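Local coordinates for protein Exo beta-1,2-glucooligosaccharide sophorohydrolase (non-reducing end) (Parabacteroides distasonis ATCC 8503, PDB 5Z06) that acts as an exo-type hydrolase on linear beta-1,2-glucans and beta-1,2-glucooligosaccharides, releasing sophorose from the non-reducing end, at residues Phe341-Arg344 and Glu345-Val348; Phe409-Asn413 and Asp414-Gln418. All blocks are in the same frame, centred on the assembly; numbering follows the deposited sequence.

How the interactions relate
Going along the chain from the N terminus, helix 323-338 runs out into a loop whose last residues, 341-343, lead into helix 344-360; interaction 1 is the cap on this start. The chain then continues to helix 392-408, and interaction 2 closes the loop 409-413 onto the first turn of helix 414-428. The two contacts therefore come in series, neither enclosing the other, with centres about 13 Å apart. They nevertheless meet in space: R344 NE of interaction 1 forms a salt bridge with E416 OE1 of interaction 2, 2.7 Å away, while V348 packs on K415 and E416. Two neighbouring helix starts are tied together in this way.

Interaction 1: Phe341-Arg344 and Glu345-Val348; sequences FITR and EEGV
E346 OE1 receives the backbone N-H of T343 in a 2.9 Å hydrogen bond from N to OE1, nearly straight at 167° and reaching the oxygen on its anti side. The hydroxyl T343 OG1 stands 3.4 Å from the same OE1, at most a weak second bond. In return E346 N donates to T343 OG1 over 3.0 Å. This exchange between side chain and backbone is a capping box, with T343 as the N-cap of helix 344-360. Threonine suits the position because its short side chain, with OG1 set between its own N and carbonyl carbon (chi1 62°), carries the hydroxyl to an N-H of the first turn. Glutamate suits the other: extended beyond CG (chi2 -180°), it spans back to the chain before the helix, passing T343 at about a right angle. The branched side chain of I342 crosses the carboxylate, I342 CB lying 3.3 Å from E346 OE1, while I342 CD1 reaches over G347. Helical bonding starts with G347 N to T343 O at 3.0 Å, followed by V348 N to R344 O. R344, extended from CG to NE, finds its polar partners elsewhere: NE in a salt bridge with E416 and NH2 in a hydrogen bond to the carbonyl O of Y408.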
loop_
_atom_site.group_PDB
_atom_site.type_symbol
_atom_site.label_atom_id
_atom_site.label_comp_id
_atom_site.label_asym_id
_atom_site.label_seq_id
_atom_site.Cartn_x
_atom_site.Cartn_y
_atom_site.Cartn_z
ATOM N N PHE A 341 -9.941 13.001 15.632
ATOM C CA PHE A 341 -10.488 12.514 14.357
ATOM C C PHE A 341 -11.730 11.665 14.593
ATOM O O PHE A 341 -12.585 11.539 13.728
ATOM C CB PHE A 341 -9.481 11.655 13.573
ATOM C CG PHE A 341 -8.162 12.318 13.322
ATOM C CD1 PHE A 341 -8.049 13.706 13.202
ATOM C CD2 PHE A 341 -7.014 11.534 13.169
ATOM C CE1 PHE A 341 -6.814 14.292 12.981
ATOM C CE2 PHE A 341 -5.790 12.117 12.950
ATOM C CZ PHE A 341 -5.689 13.488 12.850
ATOM N N ILE A 342 -11.780 11.012 15.741
ATOM C CA ILE A 342 -12.961 10.277 16.171
ATOM C C ILE A 342 -13.096 10.538 17.641
ATOM O O ILE A 342 -12.162 11.033 18.268
ATOM C CB ILE A 342 -12.840 8.759 15.925
ATOM C CG1 ILE A 342 -11.540 8.210 16.526
ATOM C CG2 ILE A 342 -12.900 8.491 14.429
ATOM C CD1 ILE A 342 -11.452 6.701 16.548
ATOM N N THR A 343 -14.249 10.188 18.188
ATOM C CA THR A 343 -14.446 10.290 19.613
ATOM C C THR A 343 -13.834 9.084 20.307
ATOM O O THR A 343 -13.620 8.036 19.690
ATOM C CB THR A 343 -15.914 10.354 19.983
ATOM O OG1 THR A 343 -16.568 9.152 19.565
ATOM C CG2 THR A 343 -16.575 11.588 19.364
ATOM N N ARG A 344 -13.548 9.255 21.589
ATOM C CA ARG A 344 -13.139 8.163 22.438
ATOM C C ARG A 344 -14.162 7.026 22.416
ATOM O O ARG A 344 -13.794 5.860 22.270
ATOM C CB ARG A 344 -12.920 8.652 23.868
ATOM C CG ARG A 344 -12.133 7.667 24.700
ATOM C CD ARG A 344 -12.151 8.050 26.163
ATOM N NE ARG A 344 -11.356 7.123 26.959
ATOM C CZ ARG A 344 -10.032 7.128 27.096
ATOM N NH1 ARG A 344 -9.257 8.034 26.482
ATOM N NH2 ARG A 344 -9.468 6.221 27.889
ATOM N N GLU A 345 -15.443 7.353 22.513
ATOM C CA GLU A 345 -16.474 6.310 22.488
ATOM C C GLU A 345 -16.449 5.481 21.195
ATOM O O GLU A 345 -16.579 4.250 21.240
ATOM C CB GLU A 345 -17.870 6.912 22.720
ATOM C CG GLU A 345 -18.968 5.880 22.978
ATOM C CD GLU A 345 -18.707 4.945 24.187
ATOM O OE1 GLU A 345 -17.872 5.261 25.066
ATOM O OE2 GLU A 345 -19.362 3.881 24.263
ATOM N N GLU A 346 -16.319 6.160 20.055
ATOM C CA GLU A 346 -16.122 5.481 18.775
ATOM C C GLU A 346 -14.920 4.528 18.895
ATOM O O GLU A 346 -15.026 3.368 18.555
ATOM C CB GLU A 346 -15.853 6.471 17.641
ATOM C CG GLU A 346 -17.070 7.189 17.080
ATOM C CD GLU A 346 -16.685 8.144 15.947
ATOM O OE1 GLU A 346 -16.073 9.218 16.207
ATOM O OE2 GLU A 346 -16.969 7.803 14.779
ATOM N N GLY A 347 -13.802 5.054 19.394
ATOM C CA GLY A 347 -12.592 4.302 19.625
ATOM C C GLY A 347 -12.801 3.087 20.510
ATOM O O GLY A 347 -12.366 1.981 20.193
ATOM N N VAL A 348 -13.492 3.314 21.619
ATOM C CA VAL A 348 -13.841 2.265 22.550
ATOM C C VAL A 348 -14.660 1.182 21.861
ATOM O O VAL A 348 -14.371 -0.009 22.028
ATOM C CB VAL A 348 -14.559 2.847 23.807
ATOM C CG1 VAL A 348 -15.184 1.745 24.659
ATOM C CG2 VAL A 348 -13.567 3.634 24.659
#

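Interaction 2: Phe409-Asn413 and Asp414-Gln418; sequences FNQEN and DKEKQ
An N-cap opens helix 414-428: N413 OD1 accepts the backbone N-H of E416 at 2.8 Å from OD1 to N, almost straight at 174°. Asparagine suits this place because its short amide, with CG lying between its own N and carbonyl carbon (chi1 61°), can bring an oxygen beneath the first helical turn; K417 N then bonds to N413 O in the usual helical way. The E416 side chain does not take the backbone N-H of N413, so there is no capping box; N413 ND2 instead donates to a water 2.9 Å away that also lies beside E416 OE1. Extended beyond CG, E416 reaches farther along the loop, where OE2 takes the N-H of Q411 at 3.0 Å, the donor standing above the carboxylate plane. Q411 runs alongside in the same direction, its CG 3.2 Å from E416 OE2, so that aliphatic carbon lies against the buried carboxylate; its charge is probably balanced by R344 of helix 344-360, which forms a salt bridge with OE1. A glutamine in place of E416 would probably leave the R344 guanidinium without its opposite charge and weaken the tie between the two helix starts. F409, the first residue to leave the helical conformation after helix 392-408, presents its edge to the same carboxylate, with OE1 in the ring plane. Ring and carboxylate planes stand 87° apart, and the ring hydrogens probably interact favourably with the negative group. The nearest ring atom, F409 CD1, lies 3.8 Å from E416 CD.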
loop_
_atom_site.group_PDB
_atom_site.type_symbol
_atom_site.label_atom_id
_atom_site.label_comp_id
_atom_site.label_asym_id
_atom_site.label_seq_id
_atom_site.Cartn_x
_atom_site.Cartn_y
_atom_site.Cartn_z
ATOM N N PHE A 409 -6.706 3.153 27.187
ATOM C CA PHE A 409 -8.084 2.957 27.622
ATOM C C PHE A 409 -8.088 2.583 29.094
ATOM O O PHE A 409 -8.363 1.451 29.471
ATOM C CB PHE A 409 -8.792 1.914 26.759
ATOM C CG PHE A 409 -8.975 2.343 25.336
ATOM C CD1 PHE A 409 -9.895 3.349 25.016
ATOM C CD2 PHE A 409 -8.237 1.749 24.300
ATOM C CE1 PHE A 409 -10.072 3.740 23.697
ATOM C CE2 PHE A 409 -8.402 2.151 22.990
ATOM C CZ PHE A 409 -9.309 3.159 22.690
ATOM N N ASN A 410 -7.792 3.583 29.914
ATOM C CA ASN A 410 -7.527 3.421 31.337
ATOM C C ASN A 410 -8.692 3.902 32.201
ATOM O O ASN A 410 -8.543 4.037 33.403
ATOM C CB ASN A 410 -6.289 4.238 31.695
ATOM C CG ASN A 410 -6.529 5.739 31.606
ATOM O OD1 ASN A 410 -7.399 6.206 30.880
ATOM N ND2 ASN A 410 -5.734 6.499 32.338
ATOM N N GLN A 411 -9.833 4.178 31.595
ATOM C CA GLN A 411 -10.954 4.712 32.355
ATOM C C GLN A 411 -11.633 3.583 33.121
ATOM O O GLN A 411 -11.653 2.432 32.665
ATOM C CB GLN A 411 -11.981 5.357 31.435
ATOM C CG GLN A 411 -11.440 6.473 30.577
ATOM C CD GLN A 411 -11.983 7.786 30.987
ATOM O OE1 GLN A 411 -11.794 8.219 32.124
ATOM N NE2 GLN A 411 -12.684 8.435 30.073
ATOM N N GLU A 412 -12.221 3.948 34.260
ATOM C CA GLU A 412 -12.930 3.028 35.105
ATOM C C GLU A 412 -14.375 3.017 34.677
ATOM O O GLU A 412 -15.246 3.613 35.329
ATOM C CB GLU A 412 -12.787 3.430 36.579
ATOM C CG GLU A 412 -11.389 3.320 37.139
ATOM C CD GLU A 412 -10.787 1.919 37.018
ATOM O OE1 GLU A 412 -11.514 0.921 36.780
ATOM O OE2 GLU A 412 -9.552 1.811 37.159
ATOM N N ASN A 413 -14.615 2.364 33.545
ATOM C CA ASN A 413 -15.967 2.061 33.084
ATOM C C ASN A 413 -15.965 0.647 32.546
ATOM O O ASN A 413 -14.898 0.053 32.389
ATOM C CB ASN A 413 -16.459 3.077 32.060
ATOM C CG ASN A 413 -15.600 3.122 30.822
ATOM O OD1 ASN A 413 -15.414 2.115 30.162
ATOM N ND2 ASN A 413 -15.105 4.305 30.486
ATOM N N ASP A 414 -17.144 0.089 32.286
ATOM C CA ASP A 414 -17.212 -1.340 31.995
ATOM C C ASP A 414 -16.532 -1.666 30.677
ATOM O O ASP A 414 -15.952 -2.733 30.561
ATOM C CB ASP A 414 -18.645 -1.887 31.983
ATOM C CG ASP A 414 -19.463 -1.369 30.821
ATOM O OD1 ASP A 414 -19.299 -0.170 30.520
ATOM O OD2 ASP A 414 -20.249 -2.143 30.217
ATOM N N LYS A 415 -16.653 -0.764 29.696
ATOM C CA LYS A 415 -16.112 -1.010 28.365
ATOM C C LYS A 415 -14.597 -0.974 28.321
ATOM O O LYS A 415 -13.974 -1.843 27.711
ATOM C CB LYS A 415 -16.690 -0.029 27.344
ATOM C CG LYS A 415 -18.112 -0.369 26.970
ATOM C CD LYS A 415 -18.622 0.537 25.856
ATOM C CE LYS A 415 -19.956 0.031 25.319
ATOM N NZ LYS A 415 -21.081 0.136 26.274
ATOM N N GLU A 416 -14.007 0.040 28.941
ATOM C CA GLU A 416 -12.556 0.141 28.955
ATOM C C GLU A 416 -11.940 -0.931 29.857
ATOM O O GLU A 416 -10.904 -1.482 29.530
ATOM C CB GLU A 416 -12.115 1.552 29.308
ATOM C CG GLU A 416 -12.606 2.521 28.241
ATOM C CD GLU A 416 -11.910 3.838 28.243
ATOM O OE1 GLU A 416 -12.500 4.785 27.689
ATOM O OE2 GLU A 416 -10.798 3.952 28.800
ATOM N N LYS A 417 -12.608 -1.239 30.960
ATOM C CA LYS A 417 -12.271 -2.398 31.774
ATOM C C LYS A 417 -12.231 -3.684 30.930
ATOM O O LYS A 417 -11.265 -4.447 31.031
ATOM C CB LYS A 417 -13.264 -2.530 32.923
ATOM C CG LYS A 417 -13.107 -3.749 33.810
ATOM C CD LYS A 417 -12.030 -3.572 34.874
ATOM C CE LYS A 417 -11.924 -4.801 35.774
ATOM N NZ LYS A 417 -13.231 -5.231 36.362
ATOM N N GLN A 418 -13.250 -3.904 30.094
ATOM C CA GLN A 418 -13.303 -5.082 29.216
ATOM C C GLN A 418 -12.175 -5.091 28.154
ATOM O O GLN A 418 -11.558 -6.130 27.892
ATOM C CB GLN A 418 -14.646 -5.165 28.533
ATOM C CG GLN A 418 -14.891 -6.485 27.842
ATOM C CD GLN A 418 -16.147 -6.473 26.993
ATOM O OE1 GLN A 418 -17.193 -5.932 27.403
ATOM N NE2 GLN A 418 -16.063 -7.080 25.803
HETATM O O HOH W 1 -14.895 5.238 27.762
#